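Local structure of regulator of nonsense transcripts 2 (Homo sapiens, 4CEM) at residues 108-113 with 118-123; 27-32 with 162-167; 242-247 with 304-309. The protein takes part in nonsense-mediated mRNA decay, and the part modelled is the first of its three MIF4G domains, an all-helical fold probably used for binding partner proteins. All blocks are in the same frame, centred on the assembly; numbering follows the deposited sequence.

Interaction 1: residues 108-113 with 118-123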
# COMPACT_ATOMS: atom_id res chain seq x y z
N HIS A 108 4.47 -14.21 -1.30
CA HIS A 108 4.65 -15.61 -1.69
C HIS A 108 5.36 -16.38 -0.62
O HIS A 108 4.95 -17.48 -0.28
CB HIS A 108 5.39 -15.72 -3.04
CG HIS A 108 5.95 -17.10 -3.33
ND1 HIS A 108 5.20 -18.11 -3.80
CD2 HIS A 108 7.24 -17.60 -3.21
CE1 HIS A 108 5.96 -19.20 -3.96
NE2 HIS A 108 7.22 -18.89 -3.60
N LEU A 109 6.44 -15.80 -0.08
CA LEU A 109 7.21 -16.47 0.98
C LEU A 109 6.39 -16.56 2.24
O LEU A 109 6.43 -17.57 2.93
CB LEU A 109 8.54 -15.77 1.26
CG LEU A 109 9.61 -15.93 0.17
CD1 LEU A 109 10.84 -15.07 0.46
CD2 LEU A 109 10.00 -17.39 -0.04
N CYS A 110 5.63 -15.50 2.55
CA CYS A 110 4.75 -15.53 3.71
C CYS A 110 3.69 -16.65 3.60
O CYS A 110 3.30 -17.23 4.62
CB CYS A 110 4.07 -14.17 3.92
SG CYS A 110 5.15 -12.86 4.54
N SER A 111 3.27 -16.97 2.38
CA SER A 111 2.28 -18.03 2.15
C SER A 111 2.88 -19.41 2.33
O SER A 111 2.19 -20.32 2.81
CB SER A 111 1.66 -17.91 0.76
OG SER A 111 1.01 -16.66 0.59
N LEU A 112 4.14 -19.60 1.95
CA LEU A 112 4.78 -20.89 2.17
C LEU A 112 4.98 -21.13 3.68
O LEU A 112 4.77 -22.24 4.16
CB LEU A 112 6.12 -20.99 1.43
CG LEU A 112 6.11 -20.90 -0.10
CD1 LEU A 112 7.55 -20.87 -0.61
CD2 LEU A 112 5.35 -22.06 -0.72
N PHE A 113 5.35 -20.09 4.41
CA PHE A 113 5.46 -20.17 5.88
C PHE A 113 4.12 -20.52 6.48
O PHE A 113 3.98 -21.49 7.22
CB PHE A 113 5.94 -18.83 6.47
CG PHE A 113 7.43 -18.74 6.65
CD1 PHE A 113 8.06 -19.36 7.72
CD2 PHE A 113 8.21 -18.02 5.75
CE1 PHE A 113 9.43 -19.27 7.90
CE2 PHE A 113 9.58 -17.92 5.92
CZ PHE A 113 10.19 -18.55 6.99
N ALA A 118 1.75 -23.39 11.67
CA ALA A 118 0.64 -22.76 12.41
C ALA A 118 1.04 -21.52 13.20
O ALA A 118 0.23 -20.62 13.36
CB ALA A 118 -0.01 -23.78 13.33
N ASP A 119 2.28 -21.46 13.68
CA ASP A 119 2.74 -20.31 14.48
C ASP A 119 2.99 -19.04 13.69
O ASP A 119 3.18 -17.98 14.29
CB ASP A 119 4.06 -20.65 15.19
CG ASP A 119 3.90 -21.68 16.26
OD1 ASP A 119 2.75 -22.11 16.50
OD2 ASP A 119 4.92 -22.08 16.86
N PHE A 120 3.01 -19.14 12.37
CA PHE A 120 3.45 -18.01 11.55
C PHE A 120 2.52 -16.81 11.62
O PHE A 120 2.96 -15.71 11.97
CB PHE A 120 3.63 -18.43 10.10
CG PHE A 120 4.25 -17.36 9.24
CD1 PHE A 120 5.58 -17.00 9.42
CD2 PHE A 120 3.51 -16.71 8.26
CE1 PHE A 120 6.16 -16.01 8.65
CE2 PHE A 120 4.09 -15.72 7.48
CZ PHE A 120 5.41 -15.37 7.68
N ALA A 121 1.25 -17.01 11.29
CA ALA A 121 0.31 -15.89 11.16
C ALA A 121 0.17 -15.07 12.45
O ALA A 121 0.28 -13.85 12.40
CB ALA A 121 -1.06 -16.37 10.68
N PRO A 122 -0.05 -15.75 13.60
CA PRO A 122 -0.12 -15.04 14.89
C PRO A 122 1.15 -14.23 15.23
O PRO A 122 1.05 -13.08 15.66
CB PRO A 122 -0.31 -16.17 15.90
CG PRO A 122 -0.90 -17.29 15.11
CD PRO A 122 -0.26 -17.20 13.76
N SER A 123 2.32 -14.82 15.00
CA SER A 123 3.59 -14.10 15.16
C SER A 123 3.71 -12.90 14.22
O SER A 123 4.07 -11.81 14.66
CB SER A 123 4.77 -15.03 14.93
OG SER A 123 4.53 -16.29 15.54
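The CB methylene of Phe-113, and not its ring, sits over the centre of the Phe-120 ring. CB of Phe-113 stands 3.4 Å from the centroid of the Phe-120 ring, only 6° off its normal, so this is a CH-pi contact with all six ring carbons at much the same distance from CB. The two phenyl rings are then left slid past each other. The planes of the Phe-113 and Phe-120 rings are nearly parallel, 14° apart, but their centroids lie 4.9 Å from one another and the overlap is slight; most of what Phe-120 sees on this face is the root of the Phe-113 side chain, with CG of Phe-113 lying 3.6 Å from CE1 of Phe-120.

Phe-120 gets there because its CG is anti to the backbone N (chi1 -173°), which carries the ring across the gap to helix 103-116. There it also meets Cys-110, three residues before Phe-113. CE2 of Phe-120 comes 3.3 Å from the carbonyl O of Cys-110 and 3.9 Å from CB of Cys-110. SG of Cys-110 lies at the edge of the Phe-120 ring, 5.3 Å from its centroid and practically in its plane, a Cys sulfur-aromatic contact.

No hydrogen bond crosses here. Two consecutive helices joined by a short turn and packed through buried apolar side chains fit the all-helical, HEAT-like MIF4G fold. The Phe-113 ring pairs edge-to-face with Phe-77, Phe-120 also packs on Val-90 and Ile-93, and Cys-110 also touches Phe-152 and Leu-156, so the facing ends of helices 103-116 and 120-137 pack against three others, 70-79, 86-95 and 143-158.

Interaction 2: residues 27-32 with 162-167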
# COMPACT_ATOMS: atom_id res chain seq x y z
N GLU A 27 -6.37 -17.22 -5.93
CA GLU A 27 -5.66 -18.49 -5.87
C GLU A 27 -4.94 -18.61 -4.52
O GLU A 27 -5.07 -19.61 -3.82
CB GLU A 27 -4.67 -18.56 -7.04
CG GLU A 27 -4.13 -19.94 -7.36
CD GLU A 27 -2.79 -19.90 -8.11
OE1 GLU A 27 -2.48 -18.87 -8.76
OE2 GLU A 27 -2.05 -20.90 -8.05
N LEU A 28 -4.19 -17.58 -4.15
CA LEU A 28 -3.48 -17.52 -2.88
C LEU A 28 -4.41 -17.54 -1.67
O LEU A 28 -4.12 -18.23 -0.69
CB LEU A 28 -2.61 -16.26 -2.81
CG LEU A 28 -1.25 -16.39 -3.51
CD1 LEU A 28 -0.44 -15.12 -3.31
CD2 LEU A 28 -0.50 -17.61 -2.98
N ARG A 29 -5.50 -16.79 -1.72
CA ARG A 29 -6.48 -16.78 -0.62
C ARG A 29 -7.05 -18.18 -0.40
O ARG A 29 -7.22 -18.60 0.74
CB ARG A 29 -7.60 -15.75 -0.88
CG ARG A 29 -8.89 -15.94 -0.07
CD ARG A 29 -9.80 -14.72 -0.13
NE ARG A 29 -9.41 -13.75 0.89
CZ ARG A 29 -10.10 -13.46 1.99
NH1 ARG A 29 -11.28 -14.02 2.24
NH2 ARG A 29 -9.62 -12.58 2.84
N SER A 30 -7.33 -18.89 -1.48
CA SER A 30 -7.90 -20.23 -1.37
C SER A 30 -6.95 -21.17 -0.62
O SER A 30 -7.35 -21.81 0.35
CB SER A 30 -8.21 -20.79 -2.75
OG SER A 30 -8.92 -22.00 -2.66
N LYS A 31 -5.69 -21.22 -1.06
CA LYS A 31 -4.67 -22.06 -0.42
C LYS A 31 -4.42 -21.69 1.03
O LYS A 31 -4.28 -22.58 1.88
CB LYS A 31 -3.32 -21.99 -1.17
CG LYS A 31 -3.03 -23.22 -2.00
CD LYS A 31 -1.54 -23.38 -2.30
CE LYS A 31 -1.13 -24.85 -2.34
NZ LYS A 31 0.34 -25.01 -2.54
N ASN A 32 -4.34 -20.40 1.31
CA ASN A 32 -4.00 -19.94 2.65
C ASN A 32 -5.12 -20.22 3.65
O ASN A 32 -4.86 -20.72 4.74
CB ASN A 32 -3.64 -18.47 2.63
CG ASN A 32 -2.28 -18.22 2.04
OD1 ASN A 32 -1.40 -19.08 2.11
ND2 ASN A 32 -2.09 -17.05 1.45
N PHE A 162 -3.76 -13.29 7.16
CA PHE A 162 -4.57 -12.73 8.24
C PHE A 162 -6.06 -12.89 7.94
O PHE A 162 -6.49 -12.76 6.80
CB PHE A 162 -4.29 -11.24 8.42
CG PHE A 162 -2.86 -10.92 8.75
CD1 PHE A 162 -2.04 -11.83 9.41
CD2 PHE A 162 -2.35 -9.67 8.43
CE1 PHE A 162 -0.72 -11.51 9.70
CE2 PHE A 162 -1.03 -9.35 8.73
CZ PHE A 162 -0.22 -10.27 9.36
N THR A 163 -6.85 -13.12 8.99
CA THR A 163 -8.29 -13.22 8.85
C THR A 163 -8.82 -11.83 8.60
O THR A 163 -8.12 -10.86 8.82
CB THR A 163 -8.96 -13.76 10.12
OG1 THR A 163 -8.74 -12.85 11.22
CG2 THR A 163 -8.44 -15.16 10.46
N ASP A 164 -10.06 -11.73 8.14
CA ASP A 164 -10.65 -10.43 7.87
C ASP A 164 -10.58 -9.55 9.12
O ASP A 164 -10.08 -8.43 9.05
CB ASP A 164 -12.09 -10.56 7.40
CG ASP A 164 -12.21 -11.08 5.97
OD1 ASP A 164 -11.19 -11.37 5.30
OD2 ASP A 164 -13.36 -11.20 5.50
N LYS A 165 -11.04 -10.07 10.26
CA LYS A 165 -11.01 -9.32 11.53
C LYS A 165 -9.62 -8.76 11.80
O LYS A 165 -9.44 -7.55 11.85
CB LYS A 165 -11.42 -10.19 12.72
CG LYS A 165 -12.88 -10.59 12.78
CD LYS A 165 -13.18 -11.39 14.04
CE LYS A 165 -14.68 -11.62 14.24
NZ LYS A 165 -15.03 -11.93 15.66
N GLU A 166 -8.65 -9.66 11.95
CA GLU A 166 -7.28 -9.30 12.32
C GLU A 166 -6.71 -8.26 11.36
O GLU A 166 -6.32 -7.17 11.78
CB GLU A 166 -6.38 -10.53 12.28
CG GLU A 166 -6.70 -11.63 13.29
CD GLU A 166 -6.09 -12.99 12.91
OE1 GLU A 166 -5.74 -13.20 11.72
OE2 GLU A 166 -5.97 -13.85 13.82
N GLY A 167 -6.69 -8.60 10.07
CA GLY A 167 -6.07 -7.76 9.05
C GLY A 167 -6.80 -6.47 8.71
O GLY A 167 -6.18 -5.41 8.58
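Arg-29 sits within helix 6-33 and Asp-164 in the first turn of helix 164-181, with the two backbones well separated, 11.4 Å from CA of Arg-29 to CA of Asp-164, so the reach of the arginine makes up most of the gap. Its chain is extended through chi1 and chi2, then bends at chi3 (-86°), which turns the guanidinium toward the acid. NH2 of Arg-29 gives a hydrogen bond to OD1 of Asp-164 at 3.2 Å, nearly straight at 166° and lying in the guanidinium plane. OD1 is approached almost end-on, down its C-O bond. The guanidinium and carboxylate planes are 33° apart and NH1 of Arg-29 stays 4.0 Å from OD1 of Asp-164, so this is a monodentate salt bridge, carried by one hydrogen bond.

The start of the acid's helix is fixed by a capping box. The N of Thr-163 donates to OE1 of Glu-166 at 2.9 Å, and the N of Glu-166 donates back to OG1 of Thr-163 at 3.3 Å. Asp-164, in the first turn, places its negative charge near the helix N-terminus, where the helix dipole would probably favour it.

Both charged groups have second partners. Asp-164 OD2 forms a salt bridge with Lys-232 of helix 230-259, and Arg-29 NE bonds to the carbonyl of Ile-158 at the end of helix 143-158. The bridge thus spans the surface between the N-terminal helix and helix 164-181, with helix 143-158 beside the arginine and helix 230-259 beside the aspartate.

Interaction 3: residues 242-247 with 304-309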
# COMPACT_ATOMS: atom_id res chain seq x y z
N GLU A 242 -13.22 10.96 3.29
CA GLU A 242 -12.95 11.93 4.34
C GLU A 242 -11.54 12.49 4.21
O GLU A 242 -11.33 13.69 4.37
CB GLU A 242 -13.13 11.24 5.68
CG GLU A 242 -13.20 12.16 6.87
CD GLU A 242 -13.18 11.36 8.16
OE1 GLU A 242 -13.84 10.30 8.20
OE2 GLU A 242 -12.48 11.78 9.11
N TYR A 243 -10.57 11.63 3.92
CA TYR A 243 -9.21 12.08 3.61
C TYR A 243 -9.23 12.96 2.37
O TYR A 243 -8.65 14.04 2.35
CB TYR A 243 -8.27 10.91 3.37
CG TYR A 243 -6.83 11.32 3.14
CD1 TYR A 243 -5.95 11.42 4.21
CD2 TYR A 243 -6.36 11.59 1.87
CE1 TYR A 243 -4.63 11.79 4.01
CE2 TYR A 243 -5.03 11.95 1.65
CZ TYR A 243 -4.17 12.06 2.73
OH TYR A 243 -2.86 12.43 2.53
N PHE A 244 -9.91 12.47 1.34
CA PHE A 244 -10.00 13.18 0.08
C PHE A 244 -10.62 14.56 0.28
O PHE A 244 -10.17 15.54 -0.32
CB PHE A 244 -10.81 12.39 -0.94
CG PHE A 244 -11.03 13.14 -2.21
CD1 PHE A 244 -9.99 13.31 -3.10
CD2 PHE A 244 -12.27 13.70 -2.49
CE1 PHE A 244 -10.18 14.02 -4.28
CE2 PHE A 244 -12.47 14.41 -3.67
CZ PHE A 244 -11.42 14.58 -4.56
N THR A 245 -11.67 14.61 1.09
CA THR A 245 -12.28 15.88 1.49
C THR A 245 -11.24 16.83 2.11
O THR A 245 -11.05 17.96 1.66
CB THR A 245 -13.41 15.63 2.50
OG1 THR A 245 -14.47 14.93 1.85
CG2 THR A 245 -13.92 16.94 3.08
N SER A 246 -10.57 16.34 3.15
CA SER A 246 -9.50 17.07 3.79
C SER A 246 -8.47 17.56 2.76
O SER A 246 -8.04 18.71 2.81
CB SER A 246 -8.83 16.18 4.85
OG SER A 246 -7.47 16.52 5.01
N LEU A 247 -8.08 16.69 1.83
CA LEU A 247 -7.06 17.03 0.83
C LEU A 247 -7.54 18.12 -0.13
O LEU A 247 -6.73 18.89 -0.65
CB LEU A 247 -6.66 15.78 0.04
CG LEU A 247 -5.61 15.96 -1.06
CD1 LEU A 247 -4.26 16.34 -0.46
CD2 LEU A 247 -5.49 14.69 -1.88
N LEU A 304 -10.95 7.35 -6.37
CA LEU A 304 -12.20 7.40 -5.62
C LEU A 304 -13.42 7.79 -6.48
O LEU A 304 -14.53 7.85 -5.96
CB LEU A 304 -12.06 8.35 -4.43
CG LEU A 304 -10.90 8.03 -3.49
CD1 LEU A 304 -10.83 9.02 -2.34
CD2 LEU A 304 -11.04 6.61 -2.96
N ASP A 305 -13.21 8.03 -7.78
CA ASP A 305 -14.27 8.43 -8.72
C ASP A 305 -14.99 9.73 -8.32
O ASP A 305 -16.18 9.90 -8.60
CB ASP A 305 -15.29 7.29 -8.92
CG ASP A 305 -16.28 7.56 -10.07
OD1 ASP A 305 -15.91 8.25 -11.05
OD2 ASP A 305 -17.44 7.08 -9.97
N GLU A 306 -14.26 10.64 -7.68
CA GLU A 306 -14.80 11.93 -7.26
C GLU A 306 -14.42 13.00 -8.28
O GLU A 306 -13.40 12.89 -8.96
CB GLU A 306 -14.25 12.30 -5.88
CG GLU A 306 -14.79 11.44 -4.75
CD GLU A 306 -16.26 11.69 -4.46
OE1 GLU A 306 -16.85 12.63 -5.04
OE2 GLU A 306 -16.83 10.96 -3.63
N ASN A 307 -15.26 14.03 -8.39
CA ASN A 307 -14.92 15.20 -9.21
C ASN A 307 -13.96 16.10 -8.46
O ASN A 307 -13.92 16.09 -7.22
CB ASN A 307 -16.18 15.99 -9.61
CG ASN A 307 -16.87 15.42 -10.84
OD1 ASN A 307 -16.21 15.04 -11.82
ND2 ASN A 307 -18.20 15.38 -10.82
N MSE A 308 -13.17 16.86 -9.20
CA MSE A 308 -12.29 17.87 -8.60
C MSE A 308 -13.10 19.11 -8.34
O MSE A 308 -13.96 19.47 -9.15
CB MSE A 308 -11.18 18.25 -9.56
CG MSE A 308 -9.90 18.64 -8.82
SE MSE A 308 -8.95 17.01 -8.24
CE MSE A 308 -9.01 16.24 -10.05
N PRO A 309 -12.85 19.79 -7.21
CA PRO A 309 -13.46 21.11 -7.06
C PRO A 309 -12.93 22.06 -8.13
O PRO A 309 -11.84 21.84 -8.67
CB PRO A 309 -13.02 21.56 -5.67
CG PRO A 309 -11.79 20.76 -5.40
CD PRO A 309 -12.08 19.43 -6.00
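The ring of Phe-244 has the carbonyl O of Asn-307 at its edge, close to the ring plane and 4.0 Å from CZ, while Leu-304 and Glu-306 come at it obliquely; no other ring stacks on it across this contact. The carboxylate of Glu-306 is turned to within 20° of the ring plane, but what touches is the aliphatic part of that side chain. CB of Glu-306 lies 3.5 Å from CE2 of Phe-244, and CG of Glu-306 follows at 3.9 Å from the same carbon. A bend at chi2 (-70°) then leads the acid group off, away from the helix.

At the other end of the phenylalanine, CD1 of Leu-304 rests 3.6 Å from CB of Phe-244, the two side chains sliding past each other in opposite senses. Phe-244 has its CG anti to the backbone N (chi1 175°), which sends the ring out from the helix toward the departing chain, its far end against Glu-306 and Asn-307. The contact is held by van der Waals packing, with no hydrogen bond between the segments.

Phe-244 also packs on Ala-301, so it touches both the last turn of helix 283-303 and the chain that leaves it. That extended tail passes over helix 230-259, and Pro-309 packs on Thr-248 and Lys-252. Asp-305, whose carboxylate makes salt bridges with Arg-209 and Lys-212, has positive phi and closes helix 283-303 in a Schellman motif, after which the chain packs on a neighbouring helix of the all-helical MIF4G fold.

Interactions 1 and 2 are neighbours, their centres 11 Å apart, and along the chain the first is nested inside the loop closed by the second. They meet directly: Ser-111 and Asn-32 are probably hydrogen-bonded, and the Phe-162 ring packs against the backbone of Ala-121. Interaction 3 lies on the opposite side of the chain's centre from interaction 1 and about 17 Å, nearest atoms, from interaction 2; yet helix 230-259 takes part in both 2 and 3. Chemistry follows depth: interaction 1 is buried and aromatic, interaction 3 half-buried and apolar with Asn-307 exposed beside it, and interaction 2 a charged bridge at the surface.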